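Local coordinates for putative tetR family transcriptional regulator (Streptomyces coelicolor A3, PDB 2Q24), which probably acts as a DNA-binding transcriptional regulator of the TetR family, recognising cis-regulatory sequences through an N-terminal helix-turn-helix, at residues Y66-L80 / A92-K104. Sequence-based numbering, arbitrary orientation.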
ATOM      1  N   TYR B  66      -4.546  -5.762  -9.442  1.00 23.39           N
ATOM      2  CA  TYR B  66      -3.493  -6.227  -8.533  1.00 22.94           C
ATOM      3  C   TYR B  66      -3.296  -5.238  -7.360  1.00 22.74           C
ATOM      4  O   TYR B  66      -3.232  -5.666  -6.202  1.00 23.70           O
ATOM      5  CB  TYR B  66      -2.160  -6.488  -9.282  1.00 22.80           C
ATOM      6  CG  TYR B  66      -1.062  -6.971  -8.334  1.00 24.13           C
ATOM      7  CD1 TYR B  66      -1.004  -8.323  -7.888  1.00 28.04           C
ATOM      8  CD2 TYR B  66      -0.085  -6.085  -7.881  1.00 25.64           C
ATOM      9  CE1 TYR B  66       0.009  -8.732  -7.018  1.00 28.23           C
ATOM     10  CE2 TYR B  66       0.917  -6.498  -7.033  1.00 27.34           C
ATOM     11  CZ  TYR B  66       0.940  -7.804  -6.596  1.00 28.50           C
ATOM     12  OH  TYR B  66       1.938  -8.177  -5.727  1.00 32.71           O
ATOM     13  N   ARG B  67      -3.185  -3.944  -7.650  1.00 22.81           N
ATOM     14  CA  ARG B  67      -2.937  -2.957  -6.605  1.00 23.77           C
ATOM     15  C   ARG B  67      -4.080  -2.890  -5.629  1.00 25.13           C
ATOM     16  O   ARG B  67      -3.884  -2.690  -4.420  1.00 24.72           O
ATOM     17  CB  ARG B  67      -2.734  -1.581  -7.248  1.00 24.94           C
ATOM     18  CG  ARG B  67      -1.403  -1.485  -7.966  1.00 23.77           C
ATOM     19  CD  ARG B  67      -1.220  -0.139  -8.697  1.00 24.58           C
ATOM     20  NE  ARG B  67      -1.191   0.999  -7.776  1.00 27.06           N
ATOM     21  CZ  ARG B  67      -0.923   2.241  -8.127  1.00 25.52           C
ATOM     22  NH1 ARG B  67      -0.680   2.519  -9.414  1.00 24.41           N
ATOM     23  NH2 ARG B  67      -0.915   3.207  -7.209  1.00 25.25           N
ATOM     24  N   ASN B  68      -5.310  -3.026  -6.149  1.00 23.68           N
ATOM     25  CA  ASN B  68      -6.470  -3.053  -5.280  1.00 25.09           C
ATOM     26  C   ASN B  68      -6.461  -4.266  -4.356  1.00 25.13           C
ATOM     27  O   ASN B  68      -6.817  -4.148  -3.181  1.00 24.50           O
ATOM     28  CB  ASN B  68      -7.756  -3.061  -6.144  1.00 25.60           C
ATOM     29  CG  ASN B  68      -9.011  -3.070  -5.293  1.00 28.41           C
ATOM     30  OD1 ASN B  68      -9.685  -4.079  -5.216  1.00 28.49           O
ATOM     31  ND2 ASN B  68      -9.328  -1.929  -4.666  1.00 29.65           N
ATOM     32  N   GLU B  69      -6.044  -5.431  -4.874  1.00 24.36           N
ATOM     33  CA  GLU B  69      -5.985  -6.663  -4.087  1.00 24.86           C
ATOM     34  C   GLU B  69      -4.981  -6.509  -2.909  1.00 23.51           C
ATOM     35  O   GLU B  69      -5.266  -6.877  -1.758  1.00 24.25           O
ATOM     36  CB  GLU B  69      -5.586  -7.859  -4.998  1.00 25.69           C
ATOM     37  CG  GLU B  69      -5.360  -9.202  -4.278  1.00 27.57           C
ATOM     38  CD  GLU B  69      -6.619  -9.952  -3.925  1.00 35.55           C
ATOM     39  OE1 GLU B  69      -7.748  -9.458  -4.194  1.00 34.97           O
ATOM     40  OE2 GLU B  69      -6.485 -11.071  -3.371  1.00 36.58           O
ATOM     41  N   VAL B  70      -3.823  -5.955  -3.221  1.00 23.09           N
ATOM     42  CA  VAL B  70      -2.792  -5.648  -2.198  1.00 22.49           C
ATOM     43  C   VAL B  70      -3.356  -4.688  -1.156  1.00 20.95           C
ATOM     44  O   VAL B  70      -3.217  -4.914   0.041  1.00 21.98           O
ATOM     45  CB  VAL B  70      -1.544  -5.033  -2.882  1.00 21.82           C
ATOM     46  CG1 VAL B  70      -0.519  -4.473  -1.824  1.00 23.35           C
ATOM     47  CG2 VAL B  70      -0.861  -6.132  -3.774  1.00 22.36           C
ATOM     48  N   ALA B  71      -3.980  -3.596  -1.591  1.00 21.94           N
ATOM     49  CA  ALA B  71      -4.452  -2.606  -0.635  1.00 22.02           C
ATOM     50  C   ALA B  71      -5.561  -3.184   0.246  1.00 22.57           C
ATOM     51  O   ALA B  71      -5.574  -2.964   1.470  1.00 22.90           O
ATOM     52  CB  ALA B  71      -4.920  -1.359  -1.345  1.00 21.99           C
ATOM     53  N   ARG B  72      -6.475  -3.957  -0.325  1.00 23.08           N
ATOM     54  CA  ARG B  72      -7.511  -4.580   0.528  1.00 24.10           C
ATOM     55  C   ARG B  72      -6.907  -5.505   1.609  1.00 24.97           C
ATOM     56  O   ARG B  72      -7.356  -5.478   2.750  1.00 24.33           O
ATOM     57  CB  ARG B  72      -8.562  -5.306  -0.300  1.00 25.35           C
ATOM     58  CG  ARG B  72      -9.470  -4.256  -0.977  1.00 26.90           C
ATOM     59  CD  ARG B  72     -10.642  -4.931  -1.725  1.00 35.88           C
ATOM     60  NE  ARG B  72     -10.191  -5.442  -3.016  1.00 40.98           N
ATOM     61  N   LEU B  73      -5.880  -6.261   1.237  1.00 25.27           N
ATOM     62  CA  LEU B  73      -5.183  -7.150   2.154  1.00 24.51           C
ATOM     63  C   LEU B  73      -4.541  -6.339   3.297  1.00 24.22           C
ATOM     64  O   LEU B  73      -4.712  -6.665   4.467  1.00 24.31           O
ATOM     65  CB  LEU B  73      -4.129  -7.955   1.392  1.00 24.35           C
ATOM     66  CG  LEU B  73      -3.241  -8.820   2.284  1.00 25.42           C
ATOM     67  CD1 LEU B  73      -4.088  -9.897   2.979  1.00 21.78           C
ATOM     68  CD2 LEU B  73      -2.120  -9.452   1.440  1.00 25.28           C
ATOM     69  N   CYS B  74      -3.815  -5.270   2.951  1.00 23.76           N
ATOM     70  CA  CYS B  74      -3.157  -4.455   3.943  1.00 23.79           C
ATOM     71  C   CYS B  74      -4.116  -3.711   4.867  1.00 24.09           C
ATOM     72  O   CYS B  74      -3.908  -3.629   6.078  1.00 23.64           O
ATOM     73  CB  CYS B  74      -2.172  -3.470   3.267  1.00 24.40           C
ATOM     74  SG  CYS B  74      -0.808  -4.324   2.444  1.00 24.70           S
ATOM     75  N   ASP B  75      -5.209  -3.259   4.289  1.00 23.89           N
ATOM     76  CA  ASP B  75      -6.093  -2.333   4.966  1.00 24.60           C
ATOM     77  C   ASP B  75      -7.083  -3.106   5.864  1.00 22.97           C
ATOM     78  O   ASP B  75      -7.861  -2.483   6.549  1.00 24.87           O
ATOM     79  CB  ASP B  75      -6.842  -1.532   3.899  1.00 25.12           C
ATOM     80  CG  ASP B  75      -5.940  -0.476   3.185  1.00 26.19           C
ATOM     81  OD1 ASP B  75      -4.834  -0.229   3.623  1.00 28.88           O
ATOM     82  OD2 ASP B  75      -6.377   0.051   2.155  1.00 29.72           O
ATOM     83  N   SER B  76      -7.077  -4.436   5.781  1.00 22.53           N
ATOM     84  CA  SER B  76      -7.902  -5.244   6.659  1.00 22.95           C
ATOM     85  C   SER B  76      -7.318  -5.281   8.086  1.00 21.86           C
ATOM     86  O   SER B  76      -8.039  -5.658   9.023  1.00 23.20           O
ATOM     87  CB  SER B  76      -8.029  -6.715   6.118  1.00 22.97           C
ATOM     88  OG  SER B  76      -6.777  -7.377   6.149  1.00 25.35           O
ATOM     89  N   VAL B  77      -6.048  -4.874   8.268  1.00 22.49           N
ATOM     90  CA  VAL B  77      -5.381  -5.100   9.568  1.00 22.95           C
ATOM     91  C   VAL B  77      -6.012  -4.360  10.759  1.00 23.80           C
ATOM     92  O   VAL B  77      -6.283  -4.990  11.789  1.00 21.74           O
ATOM     93  CB  VAL B  77      -3.865  -4.843   9.514  1.00 24.03           C
ATOM     94  CG1 VAL B  77      -3.273  -4.824  10.936  1.00 25.80           C
ATOM     95  CG2 VAL B  77      -3.188  -5.944   8.603  1.00 25.60           C
ATOM     96  N   PRO B  78      -6.264  -3.033  10.623  1.00 23.59           N
ATOM     97  CA  PRO B  78      -6.890  -2.361  11.771  1.00 23.52           C
ATOM     98  C   PRO B  78      -8.245  -2.981  12.199  1.00 23.08           C
ATOM     99  O   PRO B  78      -8.493  -3.164  13.396  1.00 24.29           O
ATOM    100  CB  PRO B  78      -7.028  -0.886  11.306  1.00 24.28           C
ATOM    101  CG  PRO B  78      -5.985  -0.718  10.223  1.00 25.39           C
ATOM    102  CD  PRO B  78      -5.941  -2.082   9.536  1.00 24.33           C
ATOM    103  N   GLY B  79      -9.103  -3.265  11.229  1.00 23.55           N
ATOM    104  CA  GLY B  79     -10.389  -3.853  11.519  1.00 23.78           C
ATOM    105  C   GLY B  79     -10.270  -5.208  12.164  1.00 23.96           C
ATOM    106  O   GLY B  79     -11.029  -5.519  13.110  1.00 23.88           O
ATOM    107  N   LEU B  80      -9.339  -6.038  11.666  1.00 22.43           N
ATOM    108  CA  LEU B  80      -9.155  -7.369  12.280  1.00 22.82           C
ATOM    109  C   LEU B  80      -8.654  -7.270  13.733  1.00 23.20           C
ATOM    110  O   LEU B  80      -9.133  -7.974  14.644  1.00 23.52           O
ATOM    111  CB  LEU B  80      -8.232  -8.219  11.419  1.00 22.53           C
ATOM    112  CG  LEU B  80      -8.824  -8.698  10.085  1.00 22.03           C
ATOM    113  CD1 LEU B  80      -7.673  -9.343   9.241  1.00 24.24           C
ATOM    114  CD2 LEU B  80      -9.967  -9.806  10.326  1.00 26.68           C
ATOM    115  N   ALA B  92      -6.328 -15.008  10.947  1.00 22.86           N
ATOM    116  CA  ALA B  92      -7.327 -14.687   9.895  1.00 22.02           C
ATOM    117  C   ALA B  92      -6.656 -14.003   8.733  1.00 22.27           C
ATOM    118  O   ALA B  92      -6.907 -14.316   7.553  1.00 22.20           O
ATOM    119  CB  ALA B  92      -8.470 -13.841  10.451  1.00 21.76           C
ATOM    120  N   TRP B  93      -5.757 -13.076   9.037  1.00 21.71           N
ATOM    121  CA  TRP B  93      -5.071 -12.358   7.961  1.00 21.90           C
ATOM    122  C   TRP B  93      -4.154 -13.247   7.120  1.00 21.84           C
ATOM    123  O   TRP B  93      -4.044 -13.081   5.917  1.00 22.69           O
ATOM    124  CB  TRP B  93      -4.272 -11.190   8.569  1.00 22.47           C
ATOM    125  CG  TRP B  93      -3.644 -10.270   7.517  1.00 22.47           C
ATOM    126  CD1 TRP B  93      -4.197  -9.130   6.960  1.00 23.88           C
ATOM    127  CD2 TRP B  93      -2.363 -10.434   6.932  1.00 22.56           C
ATOM    128  NE1 TRP B  93      -3.303  -8.573   6.050  1.00 23.55           N
ATOM    129  CE2 TRP B  93      -2.173  -9.361   6.005  1.00 23.45           C
ATOM    130  CE3 TRP B  93      -1.346 -11.403   7.083  1.00 22.26           C
ATOM    131  CZ2 TRP B  93      -0.987  -9.205   5.282  1.00 24.09           C
ATOM    132  CZ3 TRP B  93      -0.138 -11.248   6.338  1.00 25.27           C
ATOM    133  CH2 TRP B  93       0.008 -10.172   5.431  1.00 23.49           C
ATOM    134  N   THR B  94      -3.467 -14.188   7.729  1.00 22.11           N
ATOM    135  CA  THR B  94      -2.631 -15.084   6.970  1.00 23.83           C
ATOM    136  C   THR B  94      -3.420 -15.897   5.926  1.00 23.50           C
ATOM    137  O   THR B  94      -2.923 -16.191   4.901  1.00 22.36           O
ATOM    138  CB  THR B  94      -1.779 -16.018   7.858  1.00 23.05           C
ATOM    139  OG1 THR B  94      -2.596 -16.933   8.548  1.00 26.22           O
ATOM    140  CG2 THR B  94      -0.901 -15.252   8.775  1.00 23.82           C
ATOM    141  N   ARG B  95      -4.657 -16.251   6.229  1.00 22.60           N
ATOM    142  CA  ARG B  95      -5.526 -16.873   5.215  1.00 25.44           C
ATOM    143  C   ARG B  95      -5.781 -15.894   4.054  1.00 24.24           C
ATOM    144  O   ARG B  95      -5.742 -16.286   2.881  1.00 24.39           O
ATOM    145  CB  ARG B  95      -6.837 -17.416   5.847  1.00 24.02           C
ATOM    146  CG  ARG B  95      -6.636 -18.617   6.737  1.00 33.24           C
ATOM    147  CD  ARG B  95      -7.974 -19.332   7.225  1.00 36.21           C
ATOM    148  NE  ARG B  95      -8.900 -19.471   6.118  1.00 41.58           N
ATOM    149  CZ  ARG B  95      -9.015 -20.550   5.338  1.00 42.88           C
ATOM    150  NH1 ARG B  95      -8.282 -21.640   5.563  1.00 45.39           N
ATOM    151  NH2 ARG B  95      -9.893 -20.530   4.337  1.00 44.68           N
ATOM    152  N   ARG B  96      -6.006 -14.620   4.374  1.00 24.01           N
ATOM    153  CA  ARG B  96      -6.193 -13.590   3.325  1.00 24.02           C
ATOM    154  C   ARG B  96      -4.914 -13.408   2.521  1.00 22.37           C
ATOM    155  O   ARG B  96      -4.958 -13.192   1.304  1.00 22.84           O
ATOM    156  CB  ARG B  96      -6.651 -12.233   3.928  1.00 25.12           C
ATOM    157  CG  ARG B  96      -8.028 -12.308   4.645  1.00 27.47           C
ATOM    158  CD  ARG B  96      -9.111 -12.843   3.712  1.00 33.00           C
ATOM    159  NE  ARG B  96      -9.509 -11.846   2.755  1.00 37.33           N
ATOM    160  CZ  ARG B  96      -9.822 -12.072   1.474  1.00 41.59           C
ATOM    161  NH1 ARG B  96      -9.756 -13.290   0.922  1.00 39.98           N
ATOM    162  NH2 ARG B  96     -10.205 -11.037   0.738  1.00 41.12           N
ATOM    163  N   PHE B  97      -3.776 -13.493   3.190  1.00 21.62           N
ATOM    164  CA  PHE B  97      -2.505 -13.465   2.461  1.00 24.03           C
ATOM    165  C   PHE B  97      -2.445 -14.629   1.467  1.00 23.70           C
ATOM    166  O   PHE B  97      -2.057 -14.420   0.295  1.00 22.31           O
ATOM    167  CB  PHE B  97      -1.296 -13.568   3.405  1.00 22.67           C
ATOM    168  CG  PHE B  97       0.022 -13.578   2.653  1.00 23.83           C
ATOM    169  CD1 PHE B  97       0.675 -12.390   2.371  1.00 26.97           C
ATOM    170  CD2 PHE B  97       0.549 -14.772   2.176  1.00 22.92           C
ATOM    171  CE1 PHE B  97       1.881 -12.415   1.653  1.00 30.47           C
ATOM    172  CE2 PHE B  97       1.717 -14.793   1.433  1.00 24.92           C
ATOM    173  CZ  PHE B  97       2.387 -13.641   1.191  1.00 26.40           C
ATOM    174  N   ILE B  98      -2.768 -15.860   1.916  1.00 23.20           N
ATOM    175  CA  ILE B  98      -2.707 -16.999   0.979  1.00 24.67           C
ATOM    176  C   ILE B  98      -3.680 -16.789  -0.169  1.00 25.16           C
ATOM    177  O   ILE B  98      -3.351 -17.103  -1.313  1.00 24.08           O
ATOM    178  CB  ILE B  98      -2.925 -18.378   1.679  1.00 25.89           C
ATOM    179  CG1 ILE B  98      -1.754 -18.614   2.601  1.00 25.91           C
ATOM    180  CG2 ILE B  98      -3.012 -19.565   0.645  1.00 27.32           C
ATOM    181  CD1 ILE B  98      -0.433 -18.909   1.882  1.00 33.96           C
ATOM    182  N   ASP B  99      -4.859 -16.220   0.121  1.00 23.84           N
ATOM    183  CA  ASP B  99      -5.862 -15.879  -0.944  1.00 26.62           C
ATOM    184  C   ASP B  99      -5.239 -14.928  -2.001  1.00 24.78           C
ATOM    185  O   ASP B  99      -5.380 -15.141  -3.216  1.00 26.14           O
ATOM    186  CB  ASP B  99      -7.073 -15.179  -0.348  1.00 27.66           C
ATOM    187  CG  ASP B  99      -7.962 -16.100   0.520  1.00 33.91           C
ATOM    188  OD1 ASP B  99      -7.938 -17.343   0.366  1.00 33.91           O
ATOM    189  OD2 ASP B  99      -8.735 -15.517   1.326  1.00 36.37           O
ATOM    190  N   TYR B 100      -4.551 -13.898  -1.519  1.00 25.31           N
ATOM    191  CA  TYR B 100      -3.811 -12.927  -2.345  1.00 24.14           C
ATOM    192  C   TYR B 100      -2.687 -13.599  -3.152  1.00 24.93           C
ATOM    193  O   TYR B 100      -2.549 -13.383  -4.357  1.00 25.61           O
ATOM    194  CB  TYR B 100      -3.230 -11.842  -1.432  1.00 24.18           C
ATOM    195  CG  TYR B 100      -1.963 -11.241  -1.979  1.00 24.12           C
ATOM    196  CD1 TYR B 100      -1.987 -10.372  -3.061  1.00 24.44           C
ATOM    197  CD2 TYR B 100      -0.709 -11.605  -1.437  1.00 22.51           C
ATOM    198  CE1 TYR B 100      -0.797  -9.853  -3.592  1.00 27.05           C
ATOM    199  CE2 TYR B 100       0.480 -11.065  -1.954  1.00 28.34           C
ATOM    200  CZ  TYR B 100       0.422 -10.217  -3.043  1.00 25.96           C
ATOM    201  OH  TYR B 100       1.594  -9.681  -3.555  1.00 28.83           O
ATOM    202  N   ALA B 101      -1.877 -14.415  -2.478  1.00 24.57           N
ATOM    203  CA  ALA B 101      -0.718 -15.047  -3.146  1.00 26.39           C
ATOM    204  C   ALA B 101      -1.127 -16.088  -4.209  1.00 27.55           C
ATOM    205  O   ALA B 101      -0.458 -16.260  -5.248  1.00 28.92           O
ATOM    206  CB  ALA B 101       0.201 -15.660  -2.059  1.00 26.47           C
ATOM    207  N   THR B 102      -2.228 -16.767  -3.946  1.00 28.29           N
ATOM    208  CA  THR B 102      -2.853 -17.697  -4.897  1.00 29.64           C
ATOM    209  C   THR B 102      -3.305 -16.950  -6.150  1.00 29.20           C
ATOM    210  O   THR B 102      -3.029 -17.404  -7.298  1.00 28.94           O
ATOM    211  CB  THR B 102      -4.034 -18.458  -4.224  1.00 29.99           C
ATOM    212  OG1 THR B 102      -3.468 -19.363  -3.256  1.00 31.69           O
ATOM    213  CG2 THR B 102      -4.859 -19.272  -5.259  1.00 32.83           C
ATOM    214  N   ALA B 103      -4.005 -15.829  -5.946  1.00 28.39           N
ATOM    215  CA  ALA B 103      -4.407 -14.930  -7.044  1.00 28.30           C
ATOM    216  C   ALA B 103      -3.207 -14.391  -7.836  1.00 28.64           C
ATOM    217  O   ALA B 103      -3.193 -14.445  -9.099  1.00 29.90           O
ATOM    218  CB  ALA B 103      -5.290 -13.809  -6.523  1.00 28.19           C
ATOM    219  N   LYS B 104      -2.176 -13.949  -7.114  1.00 27.81           N
ATOM    220  CA  LYS B 104      -0.919 -13.482  -7.719  1.00 28.43           C
ATOM    221  C   LYS B 104      -0.354 -14.559  -8.641  1.00 28.52           C
ATOM    222  O   LYS B 104       0.010 -14.291  -9.806  1.00 27.95           O
ATOM    223  CB  LYS B 104       0.098 -13.161  -6.621  1.00 28.31           C
ATOM    224  CG  LYS B 104       1.356 -12.465  -7.133  1.00 31.46           C
ATOM    225  CD  LYS B 104       2.299 -12.191  -5.998  1.00 35.20           C
ATOM    226  CE  LYS B 104       3.499 -11.403  -6.459  1.00 37.27           C
ATOM    227  NZ  LYS B 104       4.377 -12.233  -7.297  1.00 40.42           N
TER
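Helices 66-75 and 92-104 run antiparallel, their axes 10.2 Å apart at an angle of 174°, with Leu-73 facing Arg-96 and Glu-69 facing Tyr-100. The pair illustrates knobs-into-holes packing inside the all-helical TetR fold, where the long helix 58-75, which follows the predicted helix-turn-helix, lies against helix 86-106 of the C-terminal region. Leu-73 is one knob, set among Trp-93, Arg-96, Phe-97 and Tyr-100. With CG anti to the backbone N (chi1 174°), its branched end swings in toward helix 92-104, and the two methyls there part: CD1 lies over one face of the indole, off-centre and 3.4 Å from Trp-93 NE1, while CD2 meets the ring of Tyr-100. Tyr-100 is the reciprocal knob, set among Tyr-66, Glu-69, Val-70 and Leu-73; Glu-69 CG comes to its ring edge, and Val-70 CG2 touches Tyr-100 CE1 at 3.7 Å. Beyond this segment pair, the ring of Tyr-66 packs edge-to-face with that of Tyr-122, Phe-97 does the same with Phe-156, and Trp-93 also touches Leu-136 of helix 125-142.

Near the junction of the two helices of 66-80, the carbonyl O of Leu-73 accepts two hydrogen bonds from opposite faces of its plane: Trp-93 NE1 donates at 2.9 Å from well above that plane, and Ser-76 OG at 2.8 Å to the same Leu-73 O. Ser-76 OG and Leu-73 O both lie at the indole edge, while Val-77 CG2 and Leu-80 CD1 pack against Trp-93, the latter at its CB. A leucine in place of Trp-93 would probably leave the Leu-73 carbonyl with Ser-76 as its remaining side-chain donor here and deprive Leu-73 CD1 of the flat surface it rests on. At the far end, Lys-104 CE lies beside the hydroxyl of Tyr-66, and Tyr-66 OH shares a hydrogen bond of 2.7 Å with Tyr-100 OH.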